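Local coordinates for protein omega transaminase (Pseudomonas sp., PDB 5LHA) that catalyses, as an omega (amine) transaminase, pyridoxal-phosphate-dependent transfer of amino groups, and is caught here with the pyridoxamine phosphate form of its cofactor bound, at residues 380-385 / 389-394; 232-235 / 239-242; 131-136 / 325-330; 137-142 / 258-263; 82-87 / 96-101. One frame throughout, in Å; residues are numbered along the deposited sequence.

From the N terminus, contact 5 comes first, joining the end of helix 72-85 to the start of helix 97-109 across a short connection. Helix 124-141 then serves two contacts: its 131-136 part closes the long loop of contact 3 with 325-330, and its last turn, in 137-142, meets 258-263, at the start of strand 260-264, in contact 4. Contact 4 is nested inside contact 3, and contact 2, a beta-bulge pairing in the loop after strand 225-230, is nested inside both. Contact 1, the hairpin of strands 378-384 and 387-393, follows in series and packs directly on contact 2. Contacts 3 and 5 meet where Tyr87 OH approaches Thr330 O, and contacts 3, 4 and 5 all touch the second subunit.

Contact 1: 380-385 / 389-394; sequences EVRGKG and ALDLVS
Arg382 and Asp391 meet on one face of a pair of antiparallel strands, in a salt bridge from Arg382 NH2 to Asp391 OD2 of 2.9 Å. The carboxylate oxygen lies in the guanidinium plane, at its edge, whereas NH2 reaches OD2 on the anti side and 27° out of the carboxylate plane; the two flat groups are turned 59° against each other. Arg382 NH1 makes only a weak bond to the same oxygen, its stronger partner being Glu380 OE2 at 2.7 Å, met on the anti lone pair. The Arg382 side chain leaves between the backbone N and the carbonyl carbon (chi1 40°) and then runs extended from CG to NE, which carries its head across to Asp391. These strands, 378-384 and 387-393, form a beta hairpin at one margin of a mixed sheet. Its backbone groups are paired by Asp391 N to Glu380 O at 2.9 Å, and by a reciprocal pair in which Arg382 N gives to Ala389 O at 3.1 Å and Ala389 N to Arg382 O at 2.9 Å. Val381 CA adds a C-H...O contact to Ala389 O. Beyond the hairpin, Asp391 OD2 also receives Arg194, and Arg382 NE gives its hydrogen to Gly238 O. An alanine in place of Arg382 is likely to deprive Glu380 of its charged mate and to strip Asp391 OD2 of one of its two arginine partners, leaving Arg194. On the other face Val381 and Leu390 lie side by side, CG2 of the valine 4.0 Å from CD2 of the leucine, with helices 353-368 and 370-374 packed against them.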
# COMPACT_ATOMS: atom_id res chain seq x y z
N GLU A 380 -21.28 16.55 29.29
CA GLU A 380 -21.18 15.57 30.36
C GLU A 380 -19.75 15.59 30.90
O GLU A 380 -18.85 16.18 30.29
CB GLU A 380 -21.54 14.15 29.89
CG GLU A 380 -20.49 13.48 29.01
CD GLU A 380 -20.61 11.96 28.98
OE1 GLU A 380 -21.64 11.42 29.44
OE2 GLU A 380 -19.67 11.30 28.51
N VAL A 381 -19.57 14.96 32.05
CA VAL A 381 -18.25 14.77 32.65
C VAL A 381 -18.08 13.28 32.92
O VAL A 381 -18.88 12.69 33.66
CB VAL A 381 -18.07 15.58 33.94
CG1 VAL A 381 -16.67 15.37 34.52
CG2 VAL A 381 -18.32 17.06 33.67
N ARG A 382 -17.05 12.68 32.33
CA ARG A 382 -16.80 11.25 32.45
C ARG A 382 -15.36 11.01 32.85
O ARG A 382 -14.49 11.87 32.68
CB ARG A 382 -17.09 10.52 31.13
CG ARG A 382 -16.61 11.29 29.92
CD ARG A 382 -16.67 10.46 28.66
NE ARG A 382 -16.00 11.13 27.55
CZ ARG A 382 -16.54 12.11 26.83
NH1 ARG A 382 -17.77 12.53 27.09
NH2 ARG A 382 -15.85 12.68 25.85
N GLY A 383 -15.10 9.82 33.37
CA GLY A 383 -13.77 9.50 33.84
C GLY A 383 -13.73 8.16 34.53
O GLY A 383 -14.76 7.54 34.81
N LYS A 384 -12.50 7.73 34.82
CA LYS A 384 -12.23 6.51 35.57
C LYS A 384 -10.85 6.64 36.18
O LYS A 384 -9.88 6.88 35.45
CB LYS A 384 -12.32 5.28 34.66
CG LYS A 384 -12.17 3.98 35.41
CD LYS A 384 -12.28 2.80 34.47
CE LYS A 384 -11.97 1.50 35.20
NZ LYS A 384 -13.08 1.04 36.07
N GLY A 385 -10.75 6.52 37.50
CA GLY A 385 -9.50 6.88 38.16
C GLY A 385 -9.23 8.37 38.00
O GLY A 385 -10.13 9.20 38.15
N ALA A 389 -12.69 13.74 31.45
CA ALA A 389 -12.90 14.70 30.37
C ALA A 389 -14.24 15.40 30.56
O ALA A 389 -15.25 14.77 30.89
CB ALA A 389 -12.86 14.04 29.00
N LEU A 390 -14.23 16.71 30.33
CA LEU A 390 -15.45 17.51 30.28
C LEU A 390 -15.76 17.75 28.81
O LEU A 390 -14.94 18.31 28.08
CB LEU A 390 -15.26 18.83 31.03
CG LEU A 390 -14.85 18.75 32.51
CD1 LEU A 390 -13.34 18.82 32.65
CD2 LEU A 390 -15.51 19.85 33.34
N ASP A 391 -16.91 17.28 28.36
CA ASP A 391 -17.26 17.34 26.95
C ASP A 391 -18.14 18.57 26.68
O ASP A 391 -19.31 18.61 27.07
CB ASP A 391 -17.94 16.05 26.51
CG ASP A 391 -17.87 15.84 25.02
OD1 ASP A 391 -18.04 16.84 24.28
OD2 ASP A 391 -17.59 14.69 24.60
N LEU A 392 -17.58 19.56 25.99
CA LEU A 392 -18.28 20.80 25.73
C LEU A 392 -19.00 20.70 24.38
O LEU A 392 -18.41 20.29 23.38
CB LEU A 392 -17.32 21.99 25.73
CG LEU A 392 -16.37 22.21 26.92
CD1 LEU A 392 -15.50 23.43 26.68
CD2 LEU A 392 -17.11 22.33 28.26
N VAL A 393 -20.28 21.05 24.38
CA VAL A 393 -21.14 20.95 23.21
C VAL A 393 -21.79 22.29 22.96
O VAL A 393 -21.90 23.14 23.85
CB VAL A 393 -22.21 19.86 23.37
CG1 VAL A 393 -21.57 18.53 23.70
CG2 VAL A 393 -23.20 20.26 24.46
N SER A 394 -22.21 22.50 21.71
CA SER A 394 -23.02 23.66 21.37
C SER A 394 -24.51 23.42 21.60
O SER A 394 -25.26 24.39 21.76
CB SER A 394 -22.77 24.06 19.91
OG SER A 394 -22.72 22.93 19.07

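Contact 2: 232-235 / 239-242; sequences PVQG and VIVP
Gln234 and Ile240 pair as a single antiparallel bridge, and Val239 joins Ile240 opposite Gln234 to make a G1 beta bulge in the loop between strand 225-230 and helix 246-256. The backbone bonds come first. Gln234 N gives to Ile240 O at 3.1 Å, while Ile240 N returns to Gln234 O at 2.9 Å. A third bond, Val239 N to Gly235 O at 3.0 Å, closes the end nearest the turn, and the positive phi of Val239 (52°) accommodates the bulge. The turn lies close to the PMP site, where Glu231, a residue of the PMP pocket, accepts from Gly235 N.

Apolar contacts are made on one side by Val233. With CG1 turned anti to the backbone N (chi1 -179°), Val233 directs that methyl across to Val241 CG2, 4.0 Å away; the two valines lie side by side and point the same way. Met387 and Lys384 of the neighbouring hairpin strands touch Val233.

Polar side-chain contacts gather at Gln234. Its amide is held from both ends by outside partners, OE1 by Thr189 OG1 and NE2 by the carbonyl of Arg154, while OE1 also rests 3.5 Å from Ile240 CD1. One water molecule bridges the two segments, giving one hydrogen to Gln234 OE1 at 3.1 Å and the other to Ile240 O at 3.0 Å.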
# COMPACT_ATOMS: atom_id res chain seq x y z
N PRO A 232 -7.45 0.57 27.16
CA PRO A 232 -8.51 0.21 28.11
C PRO A 232 -9.39 1.38 28.50
O PRO A 232 -10.60 1.20 28.70
CB PRO A 232 -7.73 -0.37 29.30
CG PRO A 232 -6.45 -0.86 28.70
CD PRO A 232 -6.13 0.09 27.59
N VAL A 233 -8.84 2.59 28.60
CA VAL A 233 -9.61 3.83 28.60
C VAL A 233 -8.97 4.72 27.54
O VAL A 233 -7.77 5.02 27.62
CB VAL A 233 -9.62 4.52 29.97
CG1 VAL A 233 -10.46 5.79 29.93
CG2 VAL A 233 -10.15 3.59 31.04
N GLN A 234 -9.77 5.18 26.58
CA GLN A 234 -9.21 5.98 25.50
C GLN A 234 -8.91 7.37 26.02
O GLN A 234 -9.82 8.09 26.43
CB GLN A 234 -10.18 6.03 24.32
CG GLN A 234 -10.38 4.70 23.68
CD GLN A 234 -11.23 4.79 22.45
OE1 GLN A 234 -12.42 5.08 22.53
NE2 GLN A 234 -10.63 4.55 21.29
N GLY A 235 -7.64 7.74 26.00
CA GLY A 235 -7.22 8.97 26.63
C GLY A 235 -7.38 10.19 25.76
O GLY A 235 -8.33 10.96 25.90
N VAL A 239 -11.12 10.68 26.94
CA VAL A 239 -11.41 9.89 28.14
C VAL A 239 -12.71 9.13 27.94
O VAL A 239 -13.70 9.33 28.66
CB VAL A 239 -11.47 10.78 29.40
CG1 VAL A 239 -11.55 9.92 30.66
CG2 VAL A 239 -10.25 11.69 29.46
N ILE A 240 -12.71 8.20 26.99
CA ILE A 240 -13.87 7.36 26.73
C ILE A 240 -13.70 6.08 27.55
O ILE A 240 -12.77 5.30 27.32
CB ILE A 240 -14.02 7.05 25.24
CG1 ILE A 240 -14.19 8.35 24.47
CG2 ILE A 240 -15.19 6.11 25.01
CD1 ILE A 240 -13.76 8.29 23.02
N VAL A 241 -14.56 5.92 28.55
CA VAL A 241 -14.54 4.73 29.41
C VAL A 241 -15.49 3.71 28.79
O VAL A 241 -16.70 3.96 28.74
CB VAL A 241 -14.97 5.08 30.84
CG1 VAL A 241 -14.79 3.87 31.76
CG2 VAL A 241 -14.18 6.27 31.37
N PRO A 242 -14.99 2.57 28.30
CA PRO A 242 -15.88 1.58 27.71
C PRO A 242 -16.75 0.95 28.78
O PRO A 242 -16.40 1.00 29.97
CB PRO A 242 -14.91 0.55 27.10
CG PRO A 242 -13.71 0.67 27.94
CD PRO A 242 -13.59 2.12 28.29
O HOH W 1 -13.24 3.39 25.04

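Contact 3: 131-136 / 325-330; sequences ALKMAR and IMHGYT. With PMP (4'-deoxy-4'-aminopyridoxal-5'-phosphate), chain G.
Lys133 bends at chi3 (69°) and His327 carries its ring anti to the backbone N (chi1 178°), and together these turns bring Lys133 NZ to His327 ND1. The two side chains meet at a slant, and the ammonium nitrogen gives a hydrogen bond of 2.9 Å to ND1 from a position tilted 27° out of the ring plane. The other ring nitrogen, NE2, bonds to Thr130 OG1, so both nitrogens of the imidazole have partners and its rotation is fixed. Lys133 NZ also reaches Val160 O of the second subunit. With an alanine in place of Lys133, His327 ND1 is likely to lose its donor, and Val160 O of the second subunit its lysine partner.

Met134 packs next to this pair. Folded at chi2 and chi3, it sets SD 4.2 Å from His327 CB, the sulfur lying oblique to the ring, and CE 4.0 Å from Ile325 CG2.

Further along 325-330, the chain becomes part of a cofactor site shared between subunits. Thr330 N and Thr330 OG1 both bond to PMP O3P, at 2.7 Å and 2.8 Å, and the same PMP is also hydrogen-bonded to Gly124 N and Ser125 OG of the second subunit. The contact lies between helix 124-141, packed on strands 288-291 and 303-308, and a loop leading from strand 324-325, which pairs with a strand of the second subunit, to helix 335-350.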
# COMPACT_ATOMS: atom_id res chain seq x y z
N ALA A 131 5.06 -3.04 19.00
CA ALA A 131 3.99 -4.03 19.06
C ALA A 131 3.49 -4.42 17.68
O ALA A 131 3.12 -5.57 17.45
CB ALA A 131 2.83 -3.52 19.92
N LEU A 132 3.43 -3.45 16.75
CA LEU A 132 2.92 -3.74 15.41
C LEU A 132 3.88 -4.62 14.62
O LEU A 132 3.47 -5.63 14.06
CB LEU A 132 2.66 -2.43 14.67
CG LEU A 132 1.58 -1.57 15.32
CD1 LEU A 132 1.43 -0.24 14.60
CD2 LEU A 132 0.25 -2.34 15.35
N LYS A 133 5.16 -4.24 14.57
CA LYS A 133 6.14 -5.01 13.79
C LYS A 133 6.39 -6.39 14.39
O LYS A 133 6.58 -7.36 13.66
CB LYS A 133 7.45 -4.23 13.72
CG LYS A 133 7.42 -3.00 12.84
CD LYS A 133 8.77 -2.29 12.83
CE LYS A 133 9.83 -3.10 12.10
NZ LYS A 133 11.21 -2.68 12.49
N MET A 134 6.40 -6.49 15.73
CA MET A 134 6.66 -7.79 16.35
C MET A 134 5.44 -8.70 16.28
O MET A 134 5.60 -9.92 16.25
CB MET A 134 7.07 -7.61 17.82
CG MET A 134 8.38 -6.88 18.01
SD MET A 134 9.74 -7.52 17.01
CE MET A 134 9.87 -9.17 17.70
N ALA A 135 4.23 -8.13 16.27
CA ALA A 135 3.04 -8.92 15.98
C ALA A 135 3.15 -9.56 14.60
O ALA A 135 2.81 -10.73 14.42
CB ALA A 135 1.78 -8.05 16.08
N ARG A 136 3.63 -8.79 13.61
CA ARG A 136 3.92 -9.35 12.29
C ARG A 136 4.92 -10.49 12.38
O ARG A 136 4.76 -11.51 11.70
CB ARG A 136 4.44 -8.26 11.35
CG ARG A 136 3.44 -7.16 10.97
CD ARG A 136 2.63 -7.58 9.76
NE ARG A 136 1.74 -6.53 9.24
CZ ARG A 136 2.02 -5.72 8.22
NH1 ARG A 136 3.16 -5.81 7.55
NH2 ARG A 136 1.12 -4.83 7.86
N ILE A 325 15.49 -11.35 15.70
CA ILE A 325 14.76 -10.16 16.12
C ILE A 325 15.60 -8.96 15.70
O ILE A 325 16.51 -8.53 16.41
CB ILE A 325 14.46 -10.17 17.62
CG1 ILE A 325 13.56 -11.37 17.97
CG2 ILE A 325 13.82 -8.86 18.06
CD1 ILE A 325 13.27 -11.48 19.43
N MET A 326 15.31 -8.42 14.52
CA MET A 326 16.07 -7.32 13.94
C MET A 326 15.43 -5.97 14.22
O MET A 326 15.44 -5.06 13.38
CB MET A 326 16.25 -7.52 12.44
CG MET A 326 17.12 -8.72 12.07
SD MET A 326 18.69 -8.75 12.95
CE MET A 326 18.40 -10.10 14.08
N HIS A 327 14.85 -5.80 15.41
CA HIS A 327 14.15 -4.58 15.78
C HIS A 327 14.61 -4.13 17.16
O HIS A 327 14.72 -4.94 18.08
CB HIS A 327 12.64 -4.80 15.78
CG HIS A 327 11.87 -3.59 16.18
ND1 HIS A 327 11.65 -2.53 15.33
CD2 HIS A 327 11.29 -3.25 17.36
CE1 HIS A 327 10.96 -1.60 15.96
NE2 HIS A 327 10.73 -2.01 17.19
N GLY A 328 14.89 -2.84 17.29
CA GLY A 328 15.30 -2.28 18.56
C GLY A 328 16.08 -0.99 18.38
O GLY A 328 16.39 -0.58 17.26
N TYR A 329 16.44 -0.40 19.52
CA TYR A 329 16.89 0.98 19.54
C TYR A 329 18.22 1.12 20.27
O TYR A 329 18.50 0.38 21.22
CB TYR A 329 15.84 1.89 20.19
CG TYR A 329 14.49 1.75 19.53
CD1 TYR A 329 14.25 2.33 18.30
CD2 TYR A 329 13.47 1.01 20.13
CE1 TYR A 329 13.03 2.20 17.66
CE2 TYR A 329 12.23 0.86 19.50
CZ TYR A 329 12.03 1.46 18.26
OH TYR A 329 10.81 1.35 17.61
N THR A 330 19.01 2.08 19.81
CA THR A 330 20.25 2.44 20.49
C THR A 330 20.02 2.60 21.99
O THR A 330 20.84 2.17 22.81
CB THR A 330 20.80 3.73 19.90
OG1 THR A 330 21.07 3.54 18.51
CG2 THR A 330 22.08 4.16 20.59
N1 PMP G . 19.82 6.52 11.68
C2 PMP G . 21.06 5.91 11.61
C2A PMP G . 22.03 6.24 10.52
C3 PMP G . 21.42 4.95 12.56
O3 PMP G . 22.64 4.34 12.47
C4 PMP G . 20.53 4.64 13.59
C4A PMP G . 20.94 3.70 14.72
N4A PMP G . 22.07 2.86 14.38
C5 PMP G . 19.26 5.21 13.60
C6 PMP G . 18.88 6.08 12.57
C5A PMP G . 18.28 4.86 14.70
O4P PMP G . 18.75 5.28 15.96
P PMP G . 17.99 4.76 17.28
O1P PMP G . 16.49 4.79 17.06
O2P PMP G . 18.36 5.59 18.50
O3P PMP G . 18.47 3.35 17.53

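Contact 4: 137-142 / 258-263; sequences QYWIAS and GILLIA
Helix-on-strand packing joins Tyr138 and Trp139, near the end of helix 124-141, to Leu260 at the start of strand 260-264 in the mostly parallel sheet that also holds strands 225-230 and 288-291. Leu260 reaches toward the helix and presents both methyls to it: CD1 lies 3.7 Å from Tyr138 CD2, and CD2 lies 3.9 Å from Tyr138 CE2. The same CD1 comes 3.8 Å from Trp139 NE1, so that one branch touches both aromatic residues. Tyr138 CE2 in turn sits over the centre of one face of the Trp139 ring.

Trp139 also extends to the loop before the strand, where Gly258 O lies at the edge of the indole, in its plane, 3.2 Å from CZ2. The polar ends are held elsewhere: Trp139 NE1 gives to Ala226 O, and Arg310 serves both Tyr138 OH and Gly258 O. At the helix end, Ser142 N and Ser142 OG approach Tyr138 O from opposite faces of its plane.

Gly258 takes a positive phi (66°) as the C-prime residue of a Schellman motif that ends helix 246-256, just ahead of a parallel strand. Helix 124-141, packed against strand 260-264, belongs to the three-layer alpha/beta core of the fold type I PLP-dependent enzymes.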
# COMPACT_ATOMS: atom_id res chain seq x y z
N GLN A 137 5.97 -10.33 13.19
CA GLN A 137 6.99 -11.38 13.29
C GLN A 137 6.46 -12.64 13.95
O GLN A 137 6.77 -13.75 13.50
CB GLN A 137 8.22 -10.87 14.06
CG GLN A 137 9.28 -11.95 14.23
CD GLN A 137 10.65 -11.41 14.52
OE1 GLN A 137 10.90 -10.21 14.42
NE2 GLN A 137 11.57 -12.30 14.88
N TYR A 138 5.63 -12.50 14.99
CA TYR A 138 5.02 -13.65 15.64
C TYR A 138 4.33 -14.57 14.64
O TYR A 138 4.51 -15.79 14.68
CB TYR A 138 4.01 -13.20 16.70
CG TYR A 138 3.08 -14.30 17.16
CD1 TYR A 138 3.53 -15.29 18.04
CD2 TYR A 138 1.77 -14.38 16.71
CE1 TYR A 138 2.68 -16.31 18.47
CE2 TYR A 138 0.92 -15.42 17.13
CZ TYR A 138 1.39 -16.37 18.01
OH TYR A 138 0.59 -17.39 18.45
N TRP A 139 3.51 -14.00 13.76
CA TRP A 139 2.77 -14.82 12.81
C TRP A 139 3.70 -15.47 11.79
O TRP A 139 3.48 -16.62 11.38
CB TRP A 139 1.69 -13.99 12.13
CG TRP A 139 0.55 -13.69 13.05
CD1 TRP A 139 0.20 -12.46 13.55
CD2 TRP A 139 -0.40 -14.62 13.59
NE1 TRP A 139 -0.89 -12.58 14.38
CE2 TRP A 139 -1.28 -13.89 14.41
CE3 TRP A 139 -0.58 -16.00 13.45
CZ2 TRP A 139 -2.34 -14.49 15.09
CZ3 TRP A 139 -1.63 -16.59 14.13
CH2 TRP A 139 -2.50 -15.84 14.93
N ILE A 140 4.74 -14.75 11.36
CA ILE A 140 5.70 -15.34 10.42
C ILE A 140 6.42 -16.52 11.07
O ILE A 140 6.58 -17.58 10.45
CB ILE A 140 6.69 -14.28 9.91
CG1 ILE A 140 5.99 -13.33 8.94
CG2 ILE A 140 7.88 -14.92 9.23
CD1 ILE A 140 6.78 -12.09 8.65
N ALA A 141 6.84 -16.37 12.33
CA ALA A 141 7.46 -17.49 13.03
C ALA A 141 6.48 -18.63 13.25
O ALA A 141 6.88 -19.80 13.26
CB ALA A 141 8.03 -17.02 14.36
N SER A 142 5.19 -18.33 13.39
CA SER A 142 4.19 -19.37 13.54
C SER A 142 3.77 -19.96 12.21
O SER A 142 2.86 -20.80 12.18
CB SER A 142 2.98 -18.84 14.29
OG SER A 142 3.36 -18.34 15.56
N GLY A 258 -7.87 -16.41 17.08
CA GLY A 258 -6.46 -16.37 17.38
C GLY A 258 -5.81 -15.01 17.24
O GLY A 258 -4.58 -14.92 17.29
N ILE A 259 -6.61 -13.95 17.09
CA ILE A 259 -6.08 -12.61 16.87
C ILE A 259 -5.43 -12.11 18.15
O ILE A 259 -5.96 -12.28 19.25
CB ILE A 259 -7.21 -11.68 16.41
CG1 ILE A 259 -7.71 -12.13 15.04
CG2 ILE A 259 -6.76 -10.20 16.44
CD1 ILE A 259 -9.04 -11.54 14.65
N LEU A 260 -4.25 -11.50 18.02
CA LEU A 260 -3.55 -10.98 19.17
C LEU A 260 -4.22 -9.70 19.67
O LEU A 260 -4.55 -8.81 18.87
CB LEU A 260 -2.09 -10.68 18.83
CG LEU A 260 -1.25 -11.82 18.27
CD1 LEU A 260 0.09 -11.27 17.82
CD2 LEU A 260 -1.06 -12.91 19.32
N LEU A 261 -4.38 -9.60 20.98
CA LEU A 261 -4.99 -8.43 21.60
C LEU A 261 -3.89 -7.60 22.24
O LEU A 261 -3.24 -8.05 23.19
CB LEU A 261 -6.07 -8.84 22.60
CG LEU A 261 -6.76 -7.69 23.33
CD1 LEU A 261 -7.39 -6.71 22.34
CD2 LEU A 261 -7.82 -8.24 24.28
N ILE A 262 -3.68 -6.40 21.70
CA ILE A 262 -2.69 -5.45 22.20
C ILE A 262 -3.39 -4.42 23.07
O ILE A 262 -4.24 -3.67 22.58
CB ILE A 262 -1.93 -4.76 21.06
CG1 ILE A 262 -1.24 -5.78 20.16
CG2 ILE A 262 -0.95 -3.76 21.62
CD1 ILE A 262 -0.75 -5.19 18.88
N ALA A 263 -3.03 -4.38 24.34
CA ALA A 263 -3.50 -3.33 25.23
C ALA A 263 -2.51 -2.17 25.18
O ALA A 263 -1.33 -2.34 25.50
CB ALA A 263 -3.65 -3.85 26.66

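Contact 5: 82-87 / 96-101; sequences LDELAY and HPRVFD
Glu84 and Arg98 link the ends of two consecutive helices, 72-85 and 97-109, through a salt-bridge network that also takes in Asp101. In its cross-segment bond, Arg98 NH1 gives to Glu84 OE2 at 3.1 Å. The oxygen lies near the guanidinium plane, but the nitrogen stands well above the carboxylate plane, 42° out of it, and the N-H...O angle is only 137°. Glu84 gets there by running extended, CG anti to the backbone N (chi1 174°), whereas Arg98 folds at chi2 and chi3.

Within helix 97-109, Arg98 grips a single oxygen of Asp101 side-on, NE to OD2 at 3.0 Å and NH2 to OD2 at 3.2 Å. Gln81 OE1 accepts from NH1 as well, and Tyr14 of the second subunit bonds to Asp101 OD1, which places the network at the subunit interface.

The apolar part of the contact is small. Leu85 and His96, the N-cap residue of the second helix, slant past one another, and one face of the imidazole is covered by Val99 CG1; Leu85 CD2 meets His96 CB at 4.0 Å. A water lies beside the ion pair, accepting from Arg98 NH2 at 2.9 Å and giving a weak bond to Glu84 OE2.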
# COMPACT_ATOMS: atom_id res chain seq x y z
N LEU A 82 24.30 7.18 36.83
CA LEU A 82 25.22 7.97 36.02
C LEU A 82 26.68 7.78 36.46
O LEU A 82 27.58 7.70 35.62
CB LEU A 82 24.82 9.45 36.08
CG LEU A 82 23.54 9.95 35.39
CD1 LEU A 82 23.37 11.44 35.64
CD2 LEU A 82 23.58 9.70 33.89
N ASP A 83 26.92 7.73 37.78
CA ASP A 83 28.27 7.50 38.30
C ASP A 83 28.80 6.12 37.91
O ASP A 83 30.01 5.94 37.76
CB ASP A 83 28.29 7.63 39.82
CG ASP A 83 28.19 9.07 40.30
OD1 ASP A 83 28.48 10.00 39.51
OD2 ASP A 83 27.84 9.27 41.49
N GLU A 84 27.92 5.14 37.80
CA GLU A 84 28.33 3.78 37.48
C GLU A 84 28.42 3.57 35.97
O GLU A 84 29.50 3.31 35.43
CB GLU A 84 27.34 2.80 38.11
CG GLU A 84 27.56 1.35 37.73
CD GLU A 84 26.68 0.44 38.54
OE1 GLU A 84 26.55 0.69 39.75
OE2 GLU A 84 26.10 -0.50 37.96
N LEU A 85 27.29 3.71 35.28
CA LEU A 85 27.25 3.49 33.84
C LEU A 85 25.99 4.18 33.35
O LEU A 85 24.89 3.63 33.48
CB LEU A 85 27.25 2.01 33.50
CG LEU A 85 27.24 1.58 32.03
CD1 LEU A 85 28.60 1.77 31.39
CD2 LEU A 85 26.79 0.14 31.93
N ALA A 86 26.15 5.40 32.82
CA ALA A 86 25.01 6.12 32.27
C ALA A 86 24.37 5.34 31.13
O ALA A 86 23.13 5.24 31.05
CB ALA A 86 25.46 7.50 31.80
N TYR A 87 25.19 4.81 30.23
CA TYR A 87 24.68 4.08 29.07
C TYR A 87 25.66 3.00 28.61
O TYR A 87 26.88 3.22 28.59
CB TYR A 87 24.40 5.02 27.89
CG TYR A 87 24.10 4.28 26.61
CD1 TYR A 87 22.84 3.76 26.37
CD2 TYR A 87 25.08 4.07 25.64
CE1 TYR A 87 22.55 3.07 25.22
CE2 TYR A 87 24.81 3.39 24.48
CZ TYR A 87 23.54 2.90 24.27
OH TYR A 87 23.25 2.23 23.11
N HIS A 96 23.80 -5.20 30.41
CA HIS A 96 24.27 -4.51 31.60
C HIS A 96 23.27 -4.79 32.71
O HIS A 96 22.14 -5.22 32.44
CB HIS A 96 24.38 -2.99 31.36
CG HIS A 96 23.10 -2.35 30.91
ND1 HIS A 96 22.11 -2.00 31.79
CD2 HIS A 96 22.67 -1.99 29.68
CE1 HIS A 96 21.10 -1.46 31.12
NE2 HIS A 96 21.42 -1.44 29.84
N PRO A 97 23.65 -4.58 33.98
CA PRO A 97 22.78 -5.06 35.07
C PRO A 97 21.38 -4.47 35.10
O PRO A 97 20.42 -5.21 35.34
CB PRO A 97 23.59 -4.71 36.33
CG PRO A 97 25.00 -4.77 35.88
CD PRO A 97 24.99 -4.21 34.47
N ARG A 98 21.24 -3.15 34.86
CA ARG A 98 19.96 -2.48 35.08
C ARG A 98 18.85 -3.02 34.18
O ARG A 98 17.68 -3.01 34.58
CB ARG A 98 20.10 -0.97 34.86
CG ARG A 98 20.94 -0.25 35.90
CD ARG A 98 20.38 -0.32 37.33
NE ARG A 98 20.79 -1.53 38.03
CZ ARG A 98 22.03 -1.78 38.44
NH1 ARG A 98 23.01 -0.92 38.21
NH2 ARG A 98 22.30 -2.91 39.08
N VAL A 99 19.19 -3.44 32.96
CA VAL A 99 18.17 -3.97 32.05
C VAL A 99 17.68 -5.34 32.51
O VAL A 99 16.50 -5.67 32.34
CB VAL A 99 18.71 -3.99 30.60
CG1 VAL A 99 19.89 -4.89 30.47
CG2 VAL A 99 17.63 -4.45 29.66
N PHE A 100 18.55 -6.16 33.09
CA PHE A 100 18.10 -7.38 33.74
C PHE A 100 17.09 -7.07 34.82
O PHE A 100 16.01 -7.66 34.88
CB PHE A 100 19.29 -8.11 34.36
CG PHE A 100 20.10 -8.90 33.39
CD1 PHE A 100 21.23 -8.34 32.82
CD2 PHE A 100 19.77 -10.20 33.07
CE1 PHE A 100 22.01 -9.06 31.94
CE2 PHE A 100 20.54 -10.93 32.18
CZ PHE A 100 21.66 -10.36 31.62
N ASP A 101 17.42 -6.11 35.70
CA ASP A 101 16.60 -5.85 36.87
C ASP A 101 15.17 -5.48 36.48
O ASP A 101 14.21 -6.05 37.01
CB ASP A 101 17.22 -4.72 37.70
CG ASP A 101 18.62 -5.05 38.19
OD1 ASP A 101 18.97 -6.25 38.27
OD2 ASP A 101 19.37 -4.11 38.51
O HOH W 2 24.60 -1.97 40.63